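PDB 6SKY: Serine/threonine-protein kinase Tel1 from Chaetomium thermophilum, which phosphorylates serine and threonine residues of proteins using ATP and probably activates checkpoint signalling as a sensor of DNA damage. Local coordinates for residues Leu2011-Thr2016 with Ser2034-Tyr2040; Val2059-Leu2063 with Leu2090-Asp2094; Ile2419-Arg2425 with Arg2455-His2460; Trp2469-Arg2473 with Asp2511-Arg2515. All blocks are in the same frame, centred on the assembly; numbering follows the deposited sequence.

Contact 1 (Leu2011-Thr2016 with Ser2034-Tyr2040); sequences LDATFT and SWAVTVY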
loop_
_atom_site.group_PDB
_atom_site.type_symbol
_atom_site.label_atom_id
_atom_site.label_comp_id
_atom_site.label_asym_id
_atom_site.label_seq_id
_atom_site.Cartn_x
_atom_site.Cartn_y
_atom_site.Cartn_z
ATOM N N LEU A 2011 -3.048 13.750 31.287
ATOM C CA LEU A 2011 -3.924 13.130 32.269
ATOM C C LEU A 2011 -4.761 12.025 31.635
ATOM O O LEU A 2011 -4.827 10.900 32.150
ATOM C CB LEU A 2011 -4.816 14.200 32.890
ATOM C CG LEU A 2011 -5.430 13.958 34.262
ATOM C CD1 LEU A 2011 -4.353 13.784 35.300
ATOM C CD2 LEU A 2011 -6.318 15.117 34.613
ATOM N N ASP A 2012 -5.410 12.334 30.513
ATOM C CA ASP A 2012 -6.138 11.309 29.784
ATOM C C ASP A 2012 -5.226 10.159 29.404
ATOM O O ASP A 2012 -5.603 8.993 29.539
ATOM C CB ASP A 2012 -6.787 11.904 28.539
ATOM C CG ASP A 2012 -8.116 12.562 28.829
ATOM O OD1 ASP A 2012 -8.495 12.644 30.013
ATOM O OD2 ASP A 2012 -8.791 12.992 27.872
ATOM N N ALA A 2013 -4.017 10.461 28.935
ATOM C CA ALA A 2013 -3.099 9.404 28.534
ATOM C C ALA A 2013 -2.681 8.558 29.722
ATOM O O ALA A 2013 -2.682 7.325 29.648
ATOM C CB ALA A 2013 -1.878 10.006 27.850
ATOM N N THR A 2014 -2.328 9.205 30.830
ATOM C CA THR A 2014 -1.933 8.479 32.030
ATOM C C THR A 2014 -2.999 7.485 32.451
ATOM O O THR A 2014 -2.717 6.299 32.646
ATOM C CB THR A 2014 -1.654 9.459 33.163
ATOM O OG1 THR A 2014 -0.656 10.393 32.749
ATOM C CG2 THR A 2014 -1.170 8.727 34.377
ATOM N N PHE A 2015 -4.245 7.941 32.567
ATOM C CA PHE A 2015 -5.256 7.057 33.129
ATOM C C PHE A 2015 -5.854 6.095 32.112
ATOM O O PHE A 2015 -6.256 4.991 32.493
ATOM C CB PHE A 2015 -6.314 7.895 33.826
ATOM C CG PHE A 2015 -5.806 8.526 35.072
ATOM C CD1 PHE A 2015 -5.879 7.864 36.268
ATOM C CD2 PHE A 2015 -5.187 9.748 35.037
ATOM C CE1 PHE A 2015 -5.381 8.423 37.401
ATOM C CE2 PHE A 2015 -4.689 10.305 36.172
ATOM C CZ PHE A 2015 -4.785 9.641 37.350
ATOM N N THR A 2016 -5.835 6.433 30.825
ATOM C CA THR A 2016 -6.189 5.461 29.801
ATOM C C THR A 2016 -5.187 4.320 29.766
ATOM O O THR A 2016 -5.569 3.148 29.699
ATOM C CB THR A 2016 -6.262 6.141 28.441
ATOM O OG1 THR A 2016 -7.237 7.181 28.482
ATOM C CG2 THR A 2016 -6.663 5.156 27.394
ATOM N N SER A 2034 -11.785 15.118 33.665
ATOM C CA SER A 2034 -11.345 14.136 32.690
ATOM C C SER A 2034 -12.231 12.905 32.769
ATOM O O SER A 2034 -12.572 12.447 33.859
ATOM C CB SER A 2034 -9.889 13.761 32.940
ATOM O OG SER A 2034 -9.362 13.027 31.861
ATOM N N TRP A 2035 -12.622 12.380 31.609
ATOM C CA TRP A 2035 -13.438 11.174 31.597
ATOM C C TRP A 2035 -12.618 9.950 31.968
ATOM O O TRP A 2035 -13.141 9.005 32.575
ATOM C CB TRP A 2035 -14.080 10.992 30.226
ATOM C CG TRP A 2035 -13.120 10.588 29.184
ATOM C CD1 TRP A 2035 -12.376 11.403 28.402
ATOM C CD2 TRP A 2035 -12.783 9.255 28.810
ATOM N NE1 TRP A 2035 -11.593 10.664 27.561
ATOM C CE2 TRP A 2035 -11.827 9.339 27.795
ATOM C CE3 TRP A 2035 -13.196 7.997 29.241
ATOM C CZ2 TRP A 2035 -11.277 8.219 27.204
ATOM C CZ3 TRP A 2035 -12.653 6.894 28.654
ATOM C CH2 TRP A 2035 -11.706 7.005 27.648
ATOM N N ALA A 2036 -11.331 9.962 31.624
ATOM C CA ALA A 2036 -10.463 8.830 31.904
ATOM C C ALA A 2036 -10.293 8.630 33.395
ATOM O O ALA A 2036 -10.261 7.495 33.869
ATOM C CB ALA A 2036 -9.117 9.040 31.228
ATOM N N VAL A 2037 -10.227 9.721 34.153
ATOM C CA VAL A 2037 -10.089 9.623 35.600
ATOM C C VAL A 2037 -11.357 9.064 36.228
ATOM O O VAL A 2037 -11.298 8.245 37.146
ATOM C CB VAL A 2037 -9.723 10.994 36.183
ATOM C CG1 VAL A 2037 -9.510 10.890 37.656
ATOM C CG2 VAL A 2037 -8.486 11.516 35.515
ATOM N N THR A 2038 -12.520 9.486 35.737
ATOM C CA THR A 2038 -13.791 8.978 36.237
ATOM C C THR A 2038 -13.903 7.477 36.030
ATOM O O THR A 2038 -14.202 6.714 36.964
ATOM C CB THR A 2038 -14.931 9.694 35.521
ATOM O OG1 THR A 2038 -14.901 11.085 35.838
ATOM C CG2 THR A 2038 -16.257 9.127 35.927
ATOM N N VAL A 2039 -13.675 7.038 34.798
ATOM C CA VAL A 2039 -13.772 5.622 34.479
ATOM C C VAL A 2039 -12.724 4.826 35.250
ATOM O O VAL A 2039 -12.998 3.729 35.759
ATOM C CB VAL A 2039 -13.653 5.451 32.956
ATOM C CG1 VAL A 2039 -13.145 4.111 32.608
ATOM C CG2 VAL A 2039 -14.991 5.677 32.322
ATOM N N TYR A 2040 -11.521 5.385 35.386
ATOM C CA TYR A 2040 -10.464 4.719 36.126
ATOM C C TYR A 2040 -10.832 4.537 37.583
ATOM O O TYR A 2040 -10.564 3.488 38.163
ATOM C CB TYR A 2040 -9.175 5.517 36.016
ATOM C CG TYR A 2040 -8.024 4.862 36.714
ATOM C CD1 TYR A 2040 -7.427 3.746 36.179
ATOM C CD2 TYR A 2040 -7.539 5.353 37.906
ATOM C CE1 TYR A 2040 -6.392 3.141 36.804
ATOM C CE2 TYR A 2040 -6.497 4.749 38.536
ATOM C CZ TYR A 2040 -5.929 3.642 37.978
ATOM O OH TYR A 2040 -4.882 3.025 38.593
#

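Contact 2 (Val2059-Leu2063 with Leu2090-Asp2094); sequences VHDGL and LTELD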
loop_
_atom_site.group_PDB
_atom_site.type_symbol
_atom_site.label_atom_id
_atom_site.label_comp_id
_atom_site.label_asym_id
_atom_site.label_seq_id
_atom_site.Cartn_x
_atom_site.Cartn_y
_atom_site.Cartn_z
ATOM N N VAL A 2059 -19.654 4.049 41.119
ATOM C CA VAL A 2059 -20.240 4.229 39.794
ATOM C C VAL A 2059 -21.247 5.371 39.800
ATOM O O VAL A 2059 -21.278 6.195 38.878
ATOM C CB VAL A 2059 -20.878 2.914 39.318
ATOM C CG1 VAL A 2059 -21.666 3.137 38.063
ATOM C CG2 VAL A 2059 -19.818 1.872 39.087
ATOM N N HIS A 2060 -22.081 5.448 40.838
ATOM C CA HIS A 2060 -23.089 6.501 40.900
ATOM C C HIS A 2060 -22.460 7.871 41.097
ATOM O O HIS A 2060 -22.926 8.863 40.523
ATOM C CB HIS A 2060 -24.081 6.202 42.012
ATOM C CG HIS A 2060 -24.979 5.048 41.711
ATOM N ND1 HIS A 2060 -25.124 4.533 40.443
ATOM C CD2 HIS A 2060 -25.783 4.310 42.509
ATOM C CE1 HIS A 2060 -25.973 3.525 40.473
ATOM N NE2 HIS A 2060 -26.388 3.369 41.716
ATOM N N ASP A 2061 -21.395 7.953 41.892
ATOM C CA ASP A 2061 -20.673 9.213 42.000
ATOM C C ASP A 2061 -20.073 9.616 40.661
ATOM O O ASP A 2061 -20.058 10.802 40.309
ATOM C CB ASP A 2061 -19.589 9.100 43.064
ATOM C CG ASP A 2061 -19.028 10.449 43.471
ATOM O OD1 ASP A 2061 -19.454 11.478 42.904
ATOM O OD2 ASP A 2061 -18.159 10.484 44.366
ATOM N N GLY A 2062 -19.589 8.641 39.890
ATOM C CA GLY A 2062 -19.061 8.952 38.572
ATOM C C GLY A 2062 -20.116 9.501 37.635
ATOM O O GLY A 2062 -19.888 10.487 36.934
ATOM N N LEU A 2063 -21.287 8.866 37.611
ATOM C CA LEU A 2063 -22.380 9.345 36.765
ATOM C C LEU A 2063 -22.800 10.755 37.148
ATOM O O LEU A 2063 -23.007 11.615 36.281
ATOM C CB LEU A 2063 -23.572 8.398 36.862
ATOM C CG LEU A 2063 -23.414 6.992 36.300
ATOM C CD1 LEU A 2063 -24.562 6.129 36.725
ATOM C CD2 LEU A 2063 -23.333 7.038 34.803
ATOM N N LEU A 2090 -19.890 3.783 32.079
ATOM C CA LEU A 2090 -20.350 3.579 33.449
ATOM C C LEU A 2090 -21.690 2.863 33.488
ATOM O O LEU A 2090 -21.938 2.064 34.393
ATOM C CB LEU A 2090 -20.442 4.910 34.181
ATOM C CG LEU A 2090 -19.138 5.618 34.515
ATOM C CD1 LEU A 2090 -19.414 7.047 34.853
ATOM C CD2 LEU A 2090 -18.470 4.950 35.663
ATOM N N THR A 2091 -22.550 3.101 32.504
ATOM C CA THR A 2091 -23.836 2.416 32.480
ATOM C C THR A 2091 -23.683 0.934 32.160
ATOM O O THR A 2091 -24.367 0.100 32.756
ATOM C CB THR A 2091 -24.764 3.098 31.483
ATOM O OG1 THR A 2091 -24.938 4.459 31.870
ATOM C CG2 THR A 2091 -26.099 2.441 31.471
ATOM N N GLU A 2092 -22.789 0.574 31.237
ATOM C CA GLU A 2092 -22.575 -0.850 30.965
ATOM C C GLU A 2092 -21.933 -1.557 32.152
ATOM O O GLU A 2092 -22.277 -2.706 32.466
ATOM C CB GLU A 2092 -21.724 -1.034 29.711
ATOM C CG GLU A 2092 -22.446 -0.676 28.417
ATOM C CD GLU A 2092 -21.544 -0.717 27.190
ATOM O OE1 GLU A 2092 -20.349 -0.364 27.309
ATOM O OE2 GLU A 2092 -22.032 -1.100 26.105
ATOM N N LEU A 2093 -20.991 -0.891 32.818
ATOM C CA LEU A 2093 -20.443 -1.424 34.062
ATOM C C LEU A 2093 -21.545 -1.694 35.076
ATOM O O LEU A 2093 -21.621 -2.783 35.655
ATOM C CB LEU A 2093 -19.416 -0.447 34.625
ATOM C CG LEU A 2093 -18.759 -0.748 35.963
ATOM C CD1 LEU A 2093 -18.241 -2.141 35.988
ATOM C CD2 LEU A 2093 -17.636 0.209 36.197
ATOM N N ASP A 2094 -22.406 -0.705 35.310
ATOM C CA ASP A 2094 -23.495 -0.880 36.260
ATOM C C ASP A 2094 -24.427 -2.003 35.840
ATOM O O ASP A 2094 -24.999 -2.690 36.688
ATOM C CB ASP A 2094 -24.271 0.422 36.396
ATOM C CG ASP A 2094 -24.904 0.584 37.755
ATOM O OD1 ASP A 2094 -25.056 -0.424 38.473
ATOM O OD2 ASP A 2094 -25.253 1.728 38.107
#

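Contact 3 (Ile2419-Arg2425 with Arg2455-His2460); sequences INKVPTR and RICVDH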
loop_
_atom_site.group_PDB
_atom_site.type_symbol
_atom_site.label_atom_id
_atom_site.label_comp_id
_atom_site.label_asym_id
_atom_site.label_seq_id
_atom_site.Cartn_x
_atom_site.Cartn_y
_atom_site.Cartn_z
ATOM N N ILE A 2419 -36.946 -22.936 -9.533
ATOM C CA ILE A 2419 -37.386 -21.543 -9.530
ATOM C C ILE A 2419 -38.531 -21.270 -8.563
ATOM O O ILE A 2419 -38.678 -20.135 -8.101
ATOM C CB ILE A 2419 -37.785 -21.114 -10.952
ATOM C CG1 ILE A 2419 -37.996 -19.605 -11.046
ATOM C CG2 ILE A 2419 -39.043 -21.810 -11.376
ATOM C CD1 ILE A 2419 -36.754 -18.798 -10.941
ATOM N N ASN A 2420 -39.336 -22.265 -8.218
ATOM C CA ASN A 2420 -40.540 -21.996 -7.443
ATOM C C ASN A 2420 -40.286 -21.826 -5.956
ATOM O O ASN A 2420 -41.246 -21.646 -5.204
ATOM C CB ASN A 2420 -41.558 -23.110 -7.653
ATOM C CG ASN A 2420 -42.138 -23.096 -9.033
ATOM O OD1 ASN A 2420 -43.019 -22.298 -9.335
ATOM N ND2 ASN A 2420 -41.646 -23.977 -9.889
ATOM N N LYS A 2421 -39.039 -21.871 -5.511
ATOM C CA LYS A 2421 -38.727 -21.754 -4.097
ATOM C C LYS A 2421 -38.155 -20.401 -3.734
ATOM O O LYS A 2421 -37.938 -20.132 -2.551
ATOM C CB LYS A 2421 -37.761 -22.858 -3.688
ATOM C CG LYS A 2421 -38.332 -24.227 -3.934
ATOM C CD LYS A 2421 -37.284 -25.302 -3.859
ATOM C CE LYS A 2421 -37.856 -26.613 -4.343
ATOM N NZ LYS A 2421 -36.898 -27.729 -4.164
ATOM N N VAL A 2422 -37.913 -19.543 -4.714
ATOM C CA VAL A 2422 -37.428 -18.195 -4.457
ATOM C C VAL A 2422 -38.628 -17.304 -4.175
ATOM O O VAL A 2422 -39.629 -17.376 -4.899
ATOM C CB VAL A 2422 -36.611 -17.664 -5.641
ATOM C CG1 VAL A 2422 -35.904 -16.395 -5.258
ATOM C CG2 VAL A 2422 -35.628 -18.697 -6.096
ATOM N N PRO A 2423 -38.593 -16.476 -3.138
ATOM C CA PRO A 2423 -39.633 -15.462 -2.980
ATOM C C PRO A 2423 -39.635 -14.515 -4.168
ATOM O O PRO A 2423 -38.584 -14.112 -4.663
ATOM C CB PRO A 2423 -39.228 -14.742 -1.694
ATOM C CG PRO A 2423 -38.345 -15.682 -0.998
ATOM C CD PRO A 2423 -37.628 -16.449 -2.033
ATOM N N THR A 2424 -40.827 -14.154 -4.631
ATOM C CA THR A 2424 -40.894 -13.281 -5.792
ATOM C C THR A 2424 -40.501 -11.851 -5.479
ATOM O O THR A 2424 -40.398 -11.047 -6.404
ATOM C CB THR A 2424 -42.290 -13.306 -6.399
ATOM O OG1 THR A 2424 -43.261 -13.199 -5.360
ATOM C CG2 THR A 2424 -42.506 -14.593 -7.139
ATOM N N ARG A 2425 -40.279 -11.507 -4.216
ATOM C CA ARG A 2425 -39.820 -10.164 -3.903
ATOM C C ARG A 2425 -38.373 -9.940 -4.300
ATOM O O ARG A 2425 -37.911 -8.798 -4.266
ATOM C CB ARG A 2425 -39.989 -9.882 -2.417
ATOM C CG ARG A 2425 -39.082 -10.692 -1.546
ATOM C CD ARG A 2425 -39.200 -10.291 -0.106
ATOM N NE ARG A 2425 -38.133 -10.874 0.694
ATOM C CZ ARG A 2425 -38.205 -12.062 1.280
ATOM N NH1 ARG A 2425 -37.185 -12.512 1.988
ATOM N NH2 ARG A 2425 -39.293 -12.801 1.159
ATOM N N ARG A 2455 -46.565 -14.620 -11.313
ATOM C CA ARG A 2455 -46.469 -14.708 -9.862
ATOM C C ARG A 2455 -45.971 -13.414 -9.240
ATOM O O ARG A 2455 -46.404 -13.053 -8.142
ATOM C CB ARG A 2455 -45.571 -15.871 -9.468
ATOM C CG ARG A 2455 -46.197 -17.210 -9.743
ATOM C CD ARG A 2455 -45.387 -18.346 -9.170
ATOM N NE ARG A 2455 -44.076 -18.455 -9.791
ATOM C CZ ARG A 2455 -42.934 -18.231 -9.159
ATOM N NH1 ARG A 2455 -41.790 -18.352 -9.803
ATOM N NH2 ARG A 2455 -42.938 -17.898 -7.881
ATOM N N ILE A 2456 -45.074 -12.693 -9.914
ATOM C CA ILE A 2456 -44.659 -11.396 -9.389
ATOM C C ILE A 2456 -45.829 -10.430 -9.374
ATOM O O ILE A 2456 -46.041 -9.710 -8.394
ATOM C CB ILE A 2456 -43.485 -10.823 -10.194
ATOM C CG1 ILE A 2456 -42.256 -11.700 -10.054
ATOM C CG2 ILE A 2456 -43.167 -9.435 -9.711
ATOM C CD1 ILE A 2456 -41.166 -11.312 -10.984
ATOM N N CYS A 2457 -46.607 -10.385 -10.455
ATOM C CA CYS A 2457 -47.739 -9.467 -10.489
ATOM C C CYS A 2457 -48.834 -9.857 -9.515
ATOM O O CYS A 2457 -49.634 -9.004 -9.133
ATOM C CB CYS A 2457 -48.316 -9.381 -11.895
ATOM S SG CYS A 2457 -47.171 -8.745 -13.103
ATOM N N VAL A 2458 -48.898 -11.121 -9.107
ATOM C CA VAL A 2458 -49.908 -11.515 -8.129
ATOM C C VAL A 2458 -49.453 -11.206 -6.708
ATOM O O VAL A 2458 -50.242 -10.735 -5.888
ATOM C CB VAL A 2458 -50.263 -12.997 -8.302
ATOM C CG1 VAL A 2458 -51.126 -13.456 -7.172
ATOM C CG2 VAL A 2458 -50.986 -13.195 -9.587
ATOM N N ASP A 2459 -48.185 -11.459 -6.380
ATOM C CA ASP A 2459 -47.740 -11.189 -5.017
ATOM C C ASP A 2459 -47.542 -9.705 -4.760
ATOM O O ASP A 2459 -47.890 -9.210 -3.687
ATOM C CB ASP A 2459 -46.446 -11.935 -4.717
ATOM C CG ASP A 2459 -46.634 -13.423 -4.666
ATOM O OD1 ASP A 2459 -47.755 -13.888 -4.939
ATOM O OD2 ASP A 2459 -45.660 -14.132 -4.355
ATOM N N HIS A 2460 -46.976 -8.982 -5.717
ATOM C CA HIS A 2460 -46.672 -7.561 -5.569
ATOM C C HIS A 2460 -47.326 -6.815 -6.718
ATOM O O HIS A 2460 -46.673 -6.494 -7.714
ATOM C CB HIS A 2460 -45.164 -7.330 -5.533
ATOM C CG HIS A 2460 -44.451 -8.232 -4.580
ATOM N ND1 HIS A 2460 -44.123 -7.850 -3.300
ATOM C CD2 HIS A 2460 -44.029 -9.508 -4.709
ATOM C CE1 HIS A 2460 -43.521 -8.850 -2.686
ATOM N NE2 HIS A 2460 -43.454 -9.869 -3.519
#

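Contact 4 (Trp2469-Arg2473 with Asp2511-Arg2515); sequences WTGAR and DQTSR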
loop_
_atom_site.group_PDB
_atom_site.type_symbol
_atom_site.label_atom_id
_atom_site.label_comp_id
_atom_site.label_asym_id
_atom_site.label_seq_id
_atom_site.Cartn_x
_atom_site.Cartn_y
_atom_site.Cartn_z
ATOM N N TRP A 2469 -49.964 -3.573 -17.835
ATOM C CA TRP A 2469 -50.880 -2.683 -18.539
ATOM C C TRP A 2469 -50.196 -2.025 -19.726
ATOM O O TRP A 2469 -50.750 -1.980 -20.827
ATOM C CB TRP A 2469 -51.434 -1.622 -17.590
ATOM C CG TRP A 2469 -52.568 -0.865 -18.185
ATOM C CD1 TRP A 2469 -53.880 -1.180 -18.106
ATOM C CD2 TRP A 2469 -52.490 0.324 -18.975
ATOM N NE1 TRP A 2469 -54.630 -0.265 -18.790
ATOM C CE2 TRP A 2469 -53.796 0.671 -19.333
ATOM C CE3 TRP A 2469 -51.439 1.131 -19.410
ATOM C CZ2 TRP A 2469 -54.081 1.784 -20.101
ATOM C CZ3 TRP A 2469 -51.726 2.232 -20.174
ATOM C CH2 TRP A 2469 -53.029 2.551 -20.510
ATOM N N THR A 2470 -48.991 -1.504 -19.525
ATOM C CA THR A 2470 -48.278 -0.868 -20.624
ATOM C C THR A 2470 -47.963 -1.861 -21.729
ATOM O O THR A 2470 -48.011 -1.518 -22.913
ATOM C CB THR A 2470 -47.000 -0.227 -20.110
ATOM O OG1 THR A 2470 -47.327 0.688 -19.064
ATOM C CG2 THR A 2470 -46.310 0.517 -21.215
ATOM N N GLY A 2471 -47.640 -3.100 -21.372
ATOM C CA GLY A 2471 -47.334 -4.080 -22.395
ATOM C C GLY A 2471 -48.545 -4.475 -23.213
ATOM O O GLY A 2471 -48.437 -4.721 -24.413
ATOM N N ALA A 2472 -49.711 -4.546 -22.581
ATOM C CA ALA A 2472 -50.899 -4.961 -23.312
ATOM C C ALA A 2472 -51.462 -3.824 -24.154
ATOM O O ALA A 2472 -51.684 -3.984 -25.356
ATOM C CB ALA A 2472 -51.951 -5.488 -22.340
ATOM N N ARG A 2473 -51.693 -2.668 -23.546
ATOM C CA ARG A 2473 -52.288 -1.530 -24.237
ATOM C C ARG A 2473 -51.240 -0.678 -24.938
ATOM O O ARG A 2473 -50.907 -0.916 -26.096
ATOM C CB ARG A 2473 -53.075 -0.672 -23.249
ATOM C CG ARG A 2473 -53.875 -1.481 -22.244
ATOM C CD ARG A 2473 -55.061 -2.163 -22.889
ATOM N NE ARG A 2473 -55.305 -3.496 -22.343
ATOM C CZ ARG A 2473 -56.056 -3.746 -21.277
ATOM N NH1 ARG A 2473 -56.227 -4.993 -20.861
ATOM N NH2 ARG A 2473 -56.638 -2.752 -20.626
ATOM N N ASP A 2511 -56.576 -0.620 -14.423
ATOM C CA ASP A 2511 -57.031 -0.514 -15.804
ATOM C C ASP A 2511 -57.751 0.809 -16.050
ATOM O O ASP A 2511 -57.339 1.617 -16.895
ATOM C CB ASP A 2511 -57.942 -1.697 -16.117
ATOM C CG ASP A 2511 -57.810 -2.170 -17.535
ATOM O OD1 ASP A 2511 -56.911 -1.679 -18.239
ATOM O OD2 ASP A 2511 -58.603 -3.034 -17.950
ATOM N N GLN A 2512 -58.830 1.049 -15.303
ATOM C CA GLN A 2512 -59.638 2.242 -15.538
ATOM C C GLN A 2512 -58.850 3.510 -15.253
ATOM O O GLN A 2512 -58.931 4.496 -16.004
ATOM C CB GLN A 2512 -60.892 2.202 -14.672
ATOM C CG GLN A 2512 -61.688 0.925 -14.770
ATOM C CD GLN A 2512 -62.205 0.669 -16.158
ATOM O OE1 GLN A 2512 -62.359 1.590 -16.956
ATOM N NE2 GLN A 2512 -62.474 -0.590 -16.463
ATOM N N THR A 2513 -58.073 3.503 -14.174
ATOM C CA THR A 2513 -57.321 4.684 -13.800
ATOM C C THR A 2513 -56.255 5.020 -14.831
ATOM O O THR A 2513 -56.057 6.193 -15.157
ATOM C CB THR A 2513 -56.704 4.468 -12.431
ATOM O OG1 THR A 2513 -57.749 4.401 -11.458
ATOM C CG2 THR A 2513 -55.801 5.602 -12.102
ATOM N N SER A 2514 -55.557 4.018 -15.362
ATOM C CA SER A 2514 -54.563 4.304 -16.382
ATOM C C SER A 2514 -55.216 4.813 -17.653
ATOM O O SER A 2514 -54.659 5.678 -18.335
ATOM C CB SER A 2514 -53.738 3.060 -16.660
ATOM O OG SER A 2514 -53.511 2.362 -15.458
ATOM N N ARG A 2515 -56.404 4.301 -17.983
ATOM C CA ARG A 2515 -57.102 4.816 -19.157
ATOM C C ARG A 2515 -57.406 6.299 -19.009
ATOM O O ARG A 2515 -57.173 7.087 -19.933
ATOM C CB ARG A 2515 -58.377 4.023 -19.402
ATOM C CG ARG A 2515 -58.114 2.605 -19.813
ATOM C CD ARG A 2515 -59.354 1.942 -20.349
ATOM N NE ARG A 2515 -59.052 0.615 -20.862
ATOM C CZ ARG A 2515 -58.513 0.386 -22.053
ATOM N NH1 ARG A 2515 -58.267 -0.854 -22.445
ATOM N NH2 ARG A 2515 -58.216 1.398 -22.854
#

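Contact 1 (Leu2011-Thr2016 with Ser2034-Tyr2040)
Phe2015 of helix 2011-2021 packs against Val2037 and Tyr2040 of helix 2035-2047 and has the most surface covered of any residue in the contact. Its CG lies anti to the carbonyl carbon (chi1 -70°), which swings the ring along its own helix toward the partner. Val2037 lays one methyl, CG2, over a ring face in a CH-pi contact, 4.1 Å from the Phe2015 centroid and offset toward the CD2 side. Tyr2040 meets the same ring at its edge: the pair is an offset edge-to-face stack with planes 67° apart and the Phe2015 and Tyr2040 centroids 5.2 Å apart. The far end of the tyrosine is held by other partners, its OH being hydrogen-bonded to Ile2023 O and Leu2026 N in the connecting loop. These two FAT-domain helices of the alpha solenoid run in nearly the same direction, the axes of segments 2011-2016 and 2035-2040 lying 25° apart and 8.3 Å at closest approach; the long connection between them carries the chain back, so they do not form an antiparallel hairpin. Where they come nearest, small groups meet: Ala2036 CB sits 4.0 Å from Phe2015 CB and 3.8 Å from Thr2016 OG1. That hydroxyl is turned back to its own helix and donates to Asp2012 O at 2.7 Å, approaching from above the carbonyl plane, on the face opposite to Thr2016 N. Leu2011 extends the apolar strip, its branch carbon CG 4.1 Å from Val2037 CG2. At the border the Asp2012 side chain crosses that of Trp2035 at about a right angle.

Contact 2 (Val2059-Leu2063 with Leu2090-Asp2094)
The antiparallel pairing of helices 2052-2070 and 2077-2097, successive rods of the FAT alpha solenoid, is held here by Val2059, Leu2063 and Leu2090. The axes of segments 2059-2063 and 2090-2094 run at 158° to each other, 10.2 Å apart at closest approach. Val2059 divides its two methyls: with CG1 anti to the backbone N (chi1 171°), that branch rests 3.8 Å from Leu2090 O, while CG2 reaches Leu2093 CD2 at 4.0 Å. The Leu2063 and Leu2090 side chains lie alongside one another, pointing opposite ways, with Leu2063 CD2 3.6 Å from Leu2090 CB. Leu2090 CD1 lies against bare backbone, 3.8 Å from Gly2062 C, on the side where any side chain at this glycine would project. Beyond the valine, Asp2094 turns OD2 to the edge of the His2060 imidazole, 3.1 Å from CE1; it faces a ring carbon, and the two planes are 49° apart. Arg1635 of helix 1627-1644 touches His2060 and makes a long, weak ion pair with Asp2094. The apolar core of the contact thus gives way at one end to a buried carboxylate, whose charge is probably eased in part by that arginine.

Contact 3 (Ile2419-Arg2425 with Arg2455-His2460)
Arg2455 starts the contact by passing obliquely alongside Thr2424 toward Asn2420. Its chain bends at chi3 (-64°), which brings NH2 to 3.4 Å from the Thr2424 CG2 methyl, while Asn2420 OD1 stands over one face of the guanidinium, offset toward its rim and 4.0 Å from NE. The latter is a loose polar approach; the same arginine also has a long, weak ion pair with Asp2451. Ile2456, one residue on, puts CG1 4.0 Å from Thr2424 CB. The segment belongs to the last turns of helix 2444-2459 in the FAT region, over which the loop between helices 2409-2418 and 2431-2434 is laid. Asp2459 makes the specific bond: Thr2424 OG1 donates to its OD2 at 2.8 Å, on the anti side and 34° out of the carboxylate plane. Threonine can do both jobs because OG1 sits between backbone N and carbonyl carbon (chi1 45°), pointing to the aspartate while CG2 faces Arg2455. A valine here removes the hydroxyl and would probably leave Asp2459 OD2 without this donor, facing a methyl. His2460, the first residue beyond the helix, presents its ring edge to Thr2424 OG1 and brings NE2 to 3.6 Å from Arg2425 CB. On its other side, ND1 is hydrogen-bonded to Tyr2570 OH, in the loop before strand 2576-2585 of the kinase sheet, and Arg2425 extends away to a salt bridge with Asp2389.

Contact 4 (Trp2469-Arg2473 with Asp2511-Arg2515)
Asp2511 OD1 is shared by Arg2473 and Trp2469: Arg2473 NH2 forms a salt bridge with it at 2.6 Å, and Trp2469 NE1 gives it a weak, bent hydrogen bond at 2.7 Å. Arg2473 NH2 also points almost straight (171°) at the other oxygen, Asp2511 OD2, in a weak bond of 3.3 Å. The contact joins the end of helix 2461-2472, where the FAT solenoid meets the kinase, to helix 2507-2522; on the former, the Thr2470 hydroxyl lies within hydrogen-bonding reach of the Pro2653 and Leu2654 carbonyls of an outer strand of the kinase sheet. Arg2515 lays its guanidinium nearly parallel to that of Arg2473 (12°), NH1 3.1 Å from Arg2473 NH2, a proximity of like charges that Asp2511 probably helps to offset. Trp2469, its CG anti to the backbone N (chi1 -169°), sends the indole across to the partner helix. A serine in its place has no indole, and would probably leave Asp2511 OD1 with Arg2473 as its one partner across the contact and a gap beside Ser2514. Ser2514 CB rests over the centre of the indole's six-membered ring in a CH-pi contact, 3.6 Å from Trp2469 CE2, its hydroxyl bonded back to Ile2510 O. The opposite indole face carries Arg2473 CG, 3.6 Å above the plane and toward the rim.

Contacts 1 and 2 form one packed unit of the FAT solenoid: helix 2035-2047 is followed directly by helix 2052-2070, and Thr2038 CG2 of contact 1 lies 3.9 Å from Leu2090 CD1 of contact 2. Contact 2 is the buried one, largely aliphatic, whereas contact 1, partly buried, adds an aromatic pair. Contacts 3 and 4 lie about 57 and 69 Å from contact 1, centre to centre, across the chain's centre. One segment of each sits on successive helices, 2444-2459 and 2461-2472, near the kinase, with nearest atoms about 8 Å apart. There each interface includes an aspartate bonded across it, by a hydroxyl in contact 3 and by indole and guanidinium in the more exposed contact 4.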